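PDB 4Q6V: penicillin-binding protein activator LpoB from Salmonella enterica subsp. enterica serovar Typhimurium, which probably regulates peptidoglycan synthesis as the outer-membrane lipoprotein activator on which penicillin-binding protein 1B depends, represented here by its C-terminal domain. Local coordinates for residues 1-6 / 42-47; 115-120 / 124-129. One frame throughout, in Å; residues are numbered along the deposited sequence.

Interaction 1 of 2, residues 1-6 / 42-47; sequences YDWNGA and NEATET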
loop_
_atom_site.group_PDB
_atom_site.type_symbol
_atom_site.label_atom_id
_atom_site.label_comp_id
_atom_site.label_asym_id
_atom_site.label_seq_id
_atom_site.Cartn_x
_atom_site.Cartn_y
_atom_site.Cartn_z
ATOM N N TYR A 1 -16.305 -4.722 8.605
ATOM C CA TYR A 1 -14.847 -5.071 8.589
ATOM C C TYR A 1 -14.099 -4.206 9.572
ATOM O O TYR A 1 -14.229 -3.005 9.522
ATOM C CB TYR A 1 -14.184 -4.823 7.233
ATOM C CG TYR A 1 -14.617 -5.711 6.099
ATOM C CD1 TYR A 1 -14.615 -7.088 6.238
ATOM C CD2 TYR A 1 -14.985 -5.177 4.871
ATOM C CE1 TYR A 1 -15.007 -7.911 5.198
ATOM C CE2 TYR A 1 -15.365 -5.997 3.829
ATOM C CZ TYR A 1 -15.389 -7.366 3.999
ATOM O OH TYR A 1 -15.769 -8.165 2.943
ATOM N N ASP A 2 -13.313 -4.845 10.428
ATOM C CA ASP A 2 -12.384 -4.158 11.314
ATOM C C ASP A 2 -11.003 -4.068 10.674
ATOM O O ASP A 2 -10.132 -4.896 10.967
ATOM C CB ASP A 2 -12.261 -4.894 12.654
ATOM C CG ASP A 2 -11.466 -4.101 13.680
ATOM O OD1 ASP A 2 -11.202 -2.896 13.433
ATOM O OD2 ASP A 2 -11.118 -4.692 14.728
ATOM N N TRP A 3 -10.838 -3.073 9.807
ATOM C CA TRP A 3 -9.587 -2.882 9.066
ATOM C C TRP A 3 -8.393 -2.507 9.952
ATOM O O TRP A 3 -7.313 -3.112 9.812
ATOM C CB TRP A 3 -9.800 -1.836 7.995
ATOM C CG TRP A 3 -10.633 -2.229 6.810
ATOM C CD1 TRP A 3 -11.812 -1.651 6.453
ATOM C CD2 TRP A 3 -10.346 -3.207 5.795
ATOM N NE1 TRP A 3 -12.286 -2.211 5.284
ATOM C CE2 TRP A 3 -11.409 -3.171 4.864
ATOM C CE3 TRP A 3 -9.313 -4.121 5.590
ATOM C CZ2 TRP A 3 -11.468 -4.015 3.735
ATOM C CZ3 TRP A 3 -9.351 -4.939 4.458
ATOM C CH2 TRP A 3 -10.425 -4.897 3.564
ATOM N N ASN A 4 -8.603 -1.593 10.902
ATOM C CA ASN A 4 -7.573 -1.279 11.920
ATOM C C ASN A 4 -7.064 -2.495 12.679
ATOM O O ASN A 4 -5.870 -2.683 12.896
ATOM C CB ASN A 4 -8.068 -0.203 12.907
ATOM C CG ASN A 4 -7.876 1.245 12.419
ATOM O OD1 ASN A 4 -6.918 1.581 11.720
ATOM N ND2 ASN A 4 -8.777 2.123 12.805
ATOM N N GLY A 5 -7.977 -3.363 13.101
ATOM C CA GLY A 5 -7.604 -4.548 13.826
ATOM C C GLY A 5 -6.665 -5.413 13.057
ATOM O O GLY A 5 -5.717 -5.982 13.632
ATOM N N ALA A 6 -6.904 -5.495 11.745
ATOM C CA ALA A 6 -6.001 -6.176 10.836
ATOM C C ALA A 6 -4.736 -5.372 10.489
ATOM O O ALA A 6 -3.612 -5.929 10.487
ATOM C CB ALA A 6 -6.755 -6.552 9.589
ATOM N N ASN A 42 -11.317 2.096 -1.525
ATOM C CA ASN A 42 -10.705 3.328 -1.056
ATOM C C ASN A 42 -10.992 3.561 0.422
ATOM O O ASN A 42 -10.281 4.335 1.058
ATOM C CB ASN A 42 -11.133 4.534 -1.909
ATOM C CG ASN A 42 -12.589 4.919 -1.714
ATOM O OD1 ASN A 42 -13.374 4.177 -1.114
ATOM N ND2 ASN A 42 -12.960 6.090 -2.225
ATOM N N GLU A 43 -12.013 2.906 0.971
ATOM C CA GLU A 43 -12.229 2.935 2.420
ATOM C C GLU A 43 -11.202 2.131 3.214
ATOM O O GLU A 43 -10.820 2.472 4.328
ATOM C CB GLU A 43 -13.633 2.443 2.756
ATOM C CG GLU A 43 -14.059 2.660 4.204
ATOM C CD GLU A 43 -15.399 2.023 4.527
ATOM O OE1 GLU A 43 -15.688 0.891 4.028
ATOM O OE2 GLU A 43 -16.155 2.667 5.312
ATOM N N ALA A 44 -10.768 1.024 2.631
ATOM C CA ALA A 44 -9.694 0.212 3.197
ATOM C C ALA A 44 -8.359 0.927 3.033
ATOM O O ALA A 44 -7.529 0.858 3.926
ATOM C CB ALA A 44 -9.635 -1.135 2.485
ATOM N N THR A 45 -8.193 1.629 1.907
ATOM C CA THR A 45 -6.954 2.325 1.557
ATOM C C THR A 45 -6.764 3.552 2.435
ATOM O O THR A 45 -5.648 3.788 2.871
ATOM C CB THR A 45 -6.964 2.739 0.077
ATOM O OG1 THR A 45 -7.205 1.602 -0.764
ATOM C CG2 THR A 45 -5.624 3.370 -0.308
ATOM N N GLU A 46 -7.841 4.291 2.696
ATOM C CA GLU A 46 -7.831 5.416 3.657
ATOM C C GLU A 46 -7.427 4.991 5.048
ATOM O O GLU A 46 -6.588 5.619 5.700
ATOM C CB GLU A 46 -9.160 6.157 3.711
ATOM C CG GLU A 46 -9.334 7.180 2.591
ATOM C CD GLU A 46 -8.386 8.379 2.712
ATOM O OE1 GLU A 46 -8.220 8.897 3.840
ATOM O OE2 GLU A 46 -7.774 8.835 1.708
ATOM N N THR A 47 -7.997 3.883 5.508
ATOM C CA THR A 47 -7.607 3.343 6.805
ATOM C C THR A 47 -6.098 3.097 6.867
ATOM O O THR A 47 -5.438 3.385 7.852
ATOM C CB THR A 47 -8.402 2.049 7.119
ATOM O OG1 THR A 47 -9.790 2.379 7.240
ATOM C CG2 THR A 47 -7.958 1.392 8.412
#

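Interaction 2 of 2, residues 115-120 / 124-129; sequences MQLMLV and EIIWSG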
loop_
_atom_site.group_PDB
_atom_site.type_symbol
_atom_site.label_atom_id
_atom_site.label_comp_id
_atom_site.label_asym_id
_atom_site.label_seq_id
_atom_site.Cartn_x
_atom_site.Cartn_y
_atom_site.Cartn_z
HETATM N N MSE A 115 0.345 -7.894 2.760
HETATM C CA MSE A 115 1.022 -6.622 2.429
HETATM C C MSE A 115 2.455 -6.914 2.106
HETATM O O MSE A 115 3.040 -7.857 2.601
HETATM C CB MSE A 115 0.938 -5.650 3.607
HETATM C CG MSE A 115 -0.480 -5.136 3.811
HETATM SE SE MSE A 115 -0.581 -3.718 5.189
HETATM C CE MSE A 115 0.681 -4.542 6.420
ATOM N N GLN A 116 3.044 -6.117 1.219
ATOM C CA GLN A 116 4.454 -6.214 0.911
ATOM C C GLN A 116 5.098 -4.840 0.686
ATOM O O GLN A 116 4.514 -3.962 0.038
ATOM C CB GLN A 116 4.619 -7.077 -0.309
ATOM C CG GLN A 116 3.593 -8.200 -0.397
ATOM C CD GLN A 116 3.476 -8.616 -1.812
ATOM O OE1 GLN A 116 4.430 -9.220 -2.335
ATOM N NE2 GLN A 116 2.340 -8.288 -2.438
ATOM N N LEU A 117 6.294 -4.660 1.231
ATOM C CA LEU A 117 7.011 -3.388 1.112
ATOM C C LEU A 117 8.218 -3.486 0.210
ATOM O O LEU A 117 9.206 -4.207 0.533
ATOM C CB LEU A 117 7.420 -2.892 2.494
ATOM C CG LEU A 117 8.046 -1.508 2.531
ATOM C CD1 LEU A 117 6.987 -0.452 2.293
ATOM C CD2 LEU A 117 8.744 -1.334 3.861
HETATM N N MSE A 118 8.192 -2.717 -0.878
HETATM C CA MSE A 118 9.239 -2.758 -1.894
HETATM C C MSE A 118 10.153 -1.576 -1.747
HETATM O O MSE A 118 9.738 -0.415 -1.753
HETATM C CB MSE A 118 8.605 -2.849 -3.294
HETATM C CG MSE A 118 9.648 -2.741 -4.361
HETATM SE SE MSE A 118 8.933 -3.179 -6.121
HETATM C CE MSE A 118 8.241 -1.381 -6.504
ATOM N N LEU A 119 11.446 -1.830 -1.624
ATOM C CA LEU A 119 12.482 -0.778 -1.777
ATOM C C LEU A 119 12.610 -0.317 -3.219
ATOM O O LEU A 119 12.924 -1.128 -4.099
ATOM C CB LEU A 119 13.827 -1.286 -1.272
ATOM C CG LEU A 119 14.956 -0.255 -1.077
ATOM C CD1 LEU A 119 14.660 0.646 0.130
ATOM C CD2 LEU A 119 16.299 -0.975 -0.897
ATOM N N VAL A 120 12.335 0.971 -3.466
ATOM C CA VAL A 120 12.281 1.491 -4.823
ATOM C C VAL A 120 13.626 1.385 -5.536
ATOM O O VAL A 120 13.734 0.863 -6.642
ATOM C CB VAL A 120 11.743 2.961 -4.869
ATOM C CG1 VAL A 120 11.925 3.583 -6.235
ATOM C CG2 VAL A 120 10.274 2.977 -4.473
ATOM N N GLU A 124 13.578 -4.685 -4.520
ATOM C CA GLU A 124 13.478 -5.838 -3.643
ATOM C C GLU A 124 12.402 -5.725 -2.584
ATOM O O GLU A 124 12.239 -4.656 -1.969
ATOM C CB GLU A 124 14.795 -6.051 -2.923
ATOM C CG GLU A 124 14.734 -7.059 -1.775
ATOM C CD GLU A 124 16.096 -7.339 -1.163
ATOM O OE1 GLU A 124 17.069 -6.606 -1.409
ATOM O OE2 GLU A 124 16.213 -8.355 -0.468
ATOM N N ILE A 125 11.715 -6.835 -2.329
ATOM C CA ILE A 125 10.751 -6.904 -1.234
ATOM C C ILE A 125 11.462 -7.105 0.077
ATOM O O ILE A 125 12.045 -8.172 0.299
ATOM C CB ILE A 125 9.672 -7.978 -1.450
ATOM C CG1 ILE A 125 8.911 -7.756 -2.768
ATOM C CG2 ILE A 125 8.705 -7.994 -0.248
ATOM C CD1 ILE A 125 7.986 -6.541 -2.749
ATOM N N ILE A 126 11.423 -6.098 0.955
ATOM C CA ILE A 126 12.211 -6.134 2.175
ATOM C C ILE A 126 11.360 -6.568 3.351
ATOM O O ILE A 126 11.928 -6.939 4.381
ATOM C CB ILE A 126 12.938 -4.780 2.476
ATOM C CG1 ILE A 126 11.927 -3.641 2.666
ATOM C CG2 ILE A 126 13.989 -4.534 1.388
ATOM C CD1 ILE A 126 12.482 -2.265 2.916
ATOM N N TRP A 127 10.029 -6.519 3.199
ATOM C CA TRP A 127 9.121 -6.937 4.284
ATOM C C TRP A 127 7.806 -7.474 3.736
ATOM O O TRP A 127 7.257 -6.923 2.768
ATOM C CB TRP A 127 8.825 -5.755 5.245
ATOM C CG TRP A 127 7.821 -6.142 6.289
ATOM C CD1 TRP A 127 8.092 -6.847 7.441
ATOM C CD2 TRP A 127 6.406 -5.927 6.286
ATOM N NE1 TRP A 127 6.945 -7.071 8.160
ATOM C CE2 TRP A 127 5.890 -6.525 7.473
ATOM C CE3 TRP A 127 5.528 -5.246 5.441
ATOM C CZ2 TRP A 127 4.546 -6.479 7.803
ATOM C CZ3 TRP A 127 4.204 -5.224 5.738
ATOM C CH2 TRP A 127 3.713 -5.844 6.919
ATOM N N SER A 128 7.262 -8.474 4.436
ATOM C CA SER A 128 5.976 -9.033 4.073
ATOM C C SER A 128 5.172 -9.457 5.294
ATOM O O SER A 128 5.765 -9.908 6.255
ATOM C CB SER A 128 6.201 -10.225 3.142
ATOM O OG SER A 128 4.999 -10.807 2.741
ATOM N N GLY A 129 3.851 -9.310 5.220
ATOM C CA GLY A 129 2.958 -9.694 6.321
ATOM C C GLY A 129 1.539 -10.042 5.908
ATOM O O GLY A 129 1.011 -9.473 4.958
#

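Interaction 1 of 2, residues 1-6 / 42-47
The indole of Trp-3 lies flat against the methyl of Ala-44. Ala-44 CB stands 3.7 Å from the centroid of the six-membered ring and 18° off the ring normal, which makes the contact a CH-pi interaction over the face. The methyl is displaced toward the rim and lies over the CE2-CZ2 bond, with Trp-3 CE2 at 3.6 Å from Ala-44 CB. On the opposite face Tyr-1 CB approaches near the rim, which places the indole between the start of the chain and helix 41-54. With Trp-3 CG anti to the carbonyl carbon (chi1 -72°), the indole stands beside the backbone N, and rotation about chi2 presents its face to Ala-44.

The contact joins the first turn of helix 3-15 to the early part of helix 41-54 in the mixed alpha/beta domain of LpoB, where Ala-44 also rests on Val-31 of strand 25-35. Helix 3-15 opens with Asp-2 as N-cap: Asp-2 OD1 accepts a weak bond from Gly-5 N at 3.3 Å.

One turn beyond Ala-44, Thr-47 offers its methyl to two residues at once. Thr-47 CG2 is 3.7 Å from Trp-3 CB and 3.5 Å from Asn-4 OD1. With chi1 at -64°, CG2 is anti to the backbone N and faces helix 3-15, while Thr-47 OG1 lies beside that N and donates to Glu-43 O at 3.1 Å, satisfying the hydroxyl inside its own helix. Asn-4 OD1 has its polar partner in Gln-8 NE2, and no hydrogen bond links the two segments.

Interaction 2 of 2, residues 115-120 / 124-129
Two first torsions set up the main side-chain meeting: Met-115 CG is anti to the carbonyl carbon (chi1 -70°), whereas Trp-127 CG is anti to the backbone N (chi1 176°), which carries the indole forward, toward the Gly-129 end of its strand, where Met-115 lies across the hairpin. A bend at chi3 of the selenomethionine then brings Met-115 CE in the ring plane to the edge of the indole, 3.3 Å from Trp-127 CH2, a tight approach. Gly-129 N lies over one face of the same ring, near the rim, while its N-H donates to Met-115 O.

Strands 112-119 and 125-132 form an antiparallel beta hairpin. Met-115 with Gly-129 and Leu-117 with Trp-127 are hydrogen-bonded pairs. A beta bulge sets both Ile-126 and Trp-127 opposite Leu-117: Leu-117 N donates to Trp-127 O at 2.9 Å and Leu-117 O accepts from Ile-126 N, so the register shifts by one and Met-118 pairs with Ile-125. Leu-119 N to Glu-124 O, 3.0 Å, closes the end near the turn.

Met-115, Leu-117 and Trp-127 share the face covered by helix 3-15, where Leu-10 and Met-14 meet them. On the other face Ile-125 CD1 touches Met-118 CB at 3.8 Å, and the selenomethionine Met-118 reaches Ile-88 of helix 84-94. Five backbone hydrogen bonds, on both sides of the bulge, set the register, while the side-chain contacts are chiefly apolar, consistent with cohesion that owes little to charge.

In the fold
Interaction 1 and interaction 2 lie on opposite sides of the chain's centre, their own centres 19 Å apart, and their nearest atoms stay about 6 Å from each other without touching. Helix 3-15 connects them: its first turn carries the contact with 42-47, and its later turns cover the hairpin of 115-120 and 124-129. The beta sheet also joins the two, because helix 41-54 rests on strand 25-35, which is followed across the sheet by strand 98-106 and then the two hairpin strands. The interactions follow in series along the chain, one between helices and one between neighbouring strands, within the same LpoB domain.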